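Local coordinates for protein uncharacterized ACR, COG1565 superfamily (Burkholderia thailandensis, PDB 4F3N) that is of unknown function but probably an S-adenosylmethionine-dependent methyltransferase, perhaps one that symmetrically dimethylates protein arginines, at residues E165-L174 against L193-L203. Numbering follows the deposited sequence.
Sequences ELDEYAIVDL and LAARVRWLDAL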
# COMPACT_ATOMS: atom_id res chain seq x y z
N GLU A 165 -8.42 22.76 10.56
CA GLU A 165 -9.15 21.80 11.39
C GLU A 165 -10.12 20.97 10.54
O GLU A 165 -10.78 21.46 9.62
CB GLU A 165 -10.00 22.50 12.44
CG GLU A 165 -9.23 23.31 13.45
CD GLU A 165 -8.44 22.50 14.45
OE1 GLU A 165 -8.66 21.28 14.57
OE2 GLU A 165 -7.59 23.11 15.15
N LEU A 166 -10.23 19.70 10.89
CA LEU A 166 -11.09 18.79 10.20
C LEU A 166 -12.37 18.56 11.00
O LEU A 166 -12.34 18.48 12.25
CB LEU A 166 -10.33 17.47 10.04
CG LEU A 166 -8.99 17.50 9.30
CD1 LEU A 166 -8.35 16.11 9.26
CD2 LEU A 166 -9.20 18.02 7.86
N ASP A 167 -13.49 18.41 10.27
CA ASP A 167 -14.72 17.92 10.86
C ASP A 167 -14.56 16.48 11.39
O ASP A 167 -15.16 16.11 12.42
CB ASP A 167 -15.87 18.00 9.88
CG ASP A 167 -16.20 19.44 9.45
OD1 ASP A 167 -15.92 20.40 10.21
OD2 ASP A 167 -16.80 19.59 8.34
N GLU A 168 -13.72 15.70 10.74
CA GLU A 168 -13.43 14.33 11.18
C GLU A 168 -12.16 13.81 10.45
O GLU A 168 -11.89 14.17 9.31
CB GLU A 168 -14.62 13.42 10.83
CG GLU A 168 -14.50 11.96 11.24
CD GLU A 168 -15.80 11.20 11.05
OE1 GLU A 168 -16.77 11.46 11.80
OE2 GLU A 168 -15.89 10.42 10.10
N TYR A 169 -11.41 12.95 11.13
CA TYR A 169 -10.34 12.15 10.51
C TYR A 169 -10.84 10.74 10.67
O TYR A 169 -10.89 10.23 11.80
CB TYR A 169 -9.01 12.35 11.27
CG TYR A 169 -7.80 11.75 10.55
CD1 TYR A 169 -7.63 10.36 10.47
CD2 TYR A 169 -6.86 12.58 9.92
CE1 TYR A 169 -6.55 9.82 9.79
CE2 TYR A 169 -5.80 12.06 9.25
CZ TYR A 169 -5.63 10.68 9.22
OH TYR A 169 -4.55 10.15 8.50
N ALA A 170 -11.29 10.12 9.57
CA ALA A 170 -11.86 8.78 9.57
C ALA A 170 -10.77 7.77 9.30
O ALA A 170 -9.93 7.96 8.39
CB ALA A 170 -12.98 8.64 8.54
N ILE A 171 -10.72 6.72 10.10
CA ILE A 171 -9.81 5.57 9.80
C ILE A 171 -10.62 4.34 9.44
O ILE A 171 -11.50 3.94 10.19
CB ILE A 171 -8.84 5.24 10.96
CG1 ILE A 171 -7.90 6.41 11.23
CG2 ILE A 171 -8.10 3.93 10.67
CD1 ILE A 171 -7.04 6.32 12.50
N VAL A 172 -10.35 3.73 8.29
CA VAL A 172 -11.00 2.49 7.90
C VAL A 172 -10.18 1.30 8.34
O VAL A 172 -9.09 1.07 7.81
CB VAL A 172 -11.25 2.36 6.37
CG1 VAL A 172 -12.02 1.07 6.07
CG2 VAL A 172 -12.01 3.56 5.85
N ASP A 173 -10.74 0.54 9.27
CA ASP A 173 -10.10 -0.61 9.92
C ASP A 173 -11.04 -1.78 9.75
O ASP A 173 -11.87 -2.07 10.62
CB ASP A 173 -9.84 -0.29 11.40
CG ASP A 173 -9.36 -1.49 12.19
OD1 ASP A 173 -8.69 -2.40 11.64
OD2 ASP A 173 -9.64 -1.55 13.40
N LEU A 174 -10.95 -2.43 8.60
CA LEU A 174 -11.94 -3.44 8.21
C LEU A 174 -12.01 -4.56 9.22
O LEU A 174 -13.09 -5.09 9.46
CB LEU A 174 -11.60 -4.07 6.84
CG LEU A 174 -11.55 -3.17 5.61
CD1 LEU A 174 -11.24 -3.99 4.35
CD2 LEU A 174 -12.83 -2.38 5.45
N LEU A 193 -6.52 16.45 19.68
CA LEU A 193 -7.01 16.26 18.29
C LEU A 193 -7.57 14.83 18.13
O LEU A 193 -8.39 14.54 17.24
CB LEU A 193 -5.87 16.49 17.30
CG LEU A 193 -5.49 17.96 17.12
CD1 LEU A 193 -4.07 18.06 16.58
CD2 LEU A 193 -6.51 18.62 16.18
N ALA A 194 -7.16 13.94 19.02
CA ALA A 194 -7.61 12.57 19.02
C ALA A 194 -9.13 12.44 19.00
O ALA A 194 -9.68 11.50 18.45
CB ALA A 194 -7.03 11.84 20.24
N ALA A 195 -9.82 13.40 19.61
CA ALA A 195 -11.29 13.36 19.71
C ALA A 195 -11.99 13.54 18.37
O ALA A 195 -13.18 13.29 18.28
CB ALA A 195 -11.76 14.41 20.70
N ARG A 196 -11.26 14.03 17.36
CA ARG A 196 -11.78 14.18 16.00
C ARG A 196 -11.71 12.90 15.18
O ARG A 196 -12.20 12.89 14.06
CB ARG A 196 -11.02 15.31 15.27
CG ARG A 196 -11.33 16.66 15.86
CD ARG A 196 -10.47 17.71 15.30
NE ARG A 196 -10.61 18.94 16.06
CZ ARG A 196 -11.33 20.00 15.68
NH1 ARG A 196 -12.00 20.00 14.55
NH2 ARG A 196 -11.37 21.07 16.47
N VAL A 197 -11.08 11.86 15.70
CA VAL A 197 -10.86 10.62 14.96
C VAL A 197 -12.05 9.68 15.13
O VAL A 197 -12.58 9.52 16.26
CB VAL A 197 -9.55 9.93 15.38
CG1 VAL A 197 -9.35 8.64 14.61
CG2 VAL A 197 -8.36 10.88 15.19
N ARG A 198 -12.53 9.09 14.04
CA ARG A 198 -13.56 8.07 14.11
C ARG A 198 -13.12 6.91 13.26
O ARG A 198 -12.45 7.10 12.22
CB ARG A 198 -14.90 8.62 13.62
CG ARG A 198 -15.53 9.68 14.52
CD ARG A 198 -15.95 9.10 15.85
NE ARG A 198 -16.60 10.10 16.70
CZ ARG A 198 -15.96 10.98 17.46
NH1 ARG A 198 -14.63 11.02 17.52
NH2 ARG A 198 -16.66 11.85 18.21
N TRP A 199 -13.48 5.70 13.68
CA TRP A 199 -13.14 4.50 12.94
C TRP A 199 -14.34 3.91 12.24
O TRP A 199 -15.46 3.89 12.77
CB TRP A 199 -12.55 3.48 13.89
CG TRP A 199 -11.13 3.77 14.31
CD1 TRP A 199 -9.94 3.24 13.76
CD2 TRP A 199 -10.67 4.68 15.37
NE1 TRP A 199 -8.86 3.75 14.39
CE2 TRP A 199 -9.22 4.60 15.37
CE3 TRP A 199 -11.30 5.50 16.30
CZ2 TRP A 199 -8.44 5.31 16.27
CZ3 TRP A 199 -10.52 6.23 17.19
CH2 TRP A 199 -9.11 6.14 17.16
N LEU A 200 -14.10 3.44 11.02
CA LEU A 200 -15.12 2.85 10.16
C LEU A 200 -14.83 1.39 9.89
O LEU A 200 -13.67 1.02 9.77
CB LEU A 200 -15.12 3.58 8.82
CG LEU A 200 -15.34 5.08 8.82
CD1 LEU A 200 -15.21 5.58 7.40
CD2 LEU A 200 -16.70 5.45 9.42
N ASP A 201 -15.89 0.59 9.75
CA ASP A 201 -15.75 -0.82 9.48
C ASP A 201 -15.68 -1.12 7.96
O ASP A 201 -15.31 -2.23 7.56
CB ASP A 201 -16.93 -1.59 10.06
CG ASP A 201 -17.00 -1.47 11.58
OD1 ASP A 201 -16.03 -0.99 12.17
OD2 ASP A 201 -18.02 -1.87 12.18
N ALA A 202 -16.07 -0.16 7.14
CA ALA A 202 -16.08 -0.31 5.68
C ALA A 202 -16.02 1.05 5.02
O ALA A 202 -16.30 2.05 5.66
CB ALA A 202 -17.33 -1.05 5.25
N LEU A 203 -15.63 1.12 3.76
CA LEU A 203 -15.74 2.40 3.07
C LEU A 203 -17.22 2.83 3.05
O LEU A 203 -18.11 2.01 2.80
CB LEU A 203 -15.21 2.30 1.64
CG LEU A 203 -13.72 2.02 1.43
CD1 LEU A 203 -13.43 1.70 -0.03
CD2 LEU A 203 -12.88 3.18 1.93
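Y169 to V172 pair in parallel with V197 to L200, the two strands of a beta-alpha-beta unit crossing over through helix 179-189, in the seven-stranded sheet of a Rossmann-like methyltransferase fold. Within this chain 197-200 is one of the two outermost strands, and 168-172 is flanked on its other side by strand 140-144. Five backbone hydrogen bonds establish the register, from Y169 N to R196 O at the start to D173 N to L200 O at the end; the short strand axes cross at -29° and approach to 4.5 Å.

Apolar contacts occupy both sheet faces. On the face that Y169 shares, the side chains of I171 and W199 lie side by side and point the same way, and I171 CB lies 3.6 Å from W199 CD1. V197 CG1 sits over one face of the indole, offset toward its rim, and also meets I171 CD1 at 3.9 Å. The indole NE1 is hydrogen-bonded to Q182 OE1 of the crossover helix. On the other face, L200 CD1 touches A170 CB (4.0 Å) and V172 CG2, which also meets L203 CD2.

Polar contacts gather where the strands begin. R196, extended from CG to NE, donates a hydrogen bond from NH1 to L166 O (2.8 Å, 147° at the hydrogen), which lies in the guanidinium plane at its edge. E165, bent at chi2 (-71°), instead puts OE1 over the centre of one guanidinium face: its salt bridge to R196 NH2 (3.3 Å) is purely electrostatic, with no N-H directed at the oxygen.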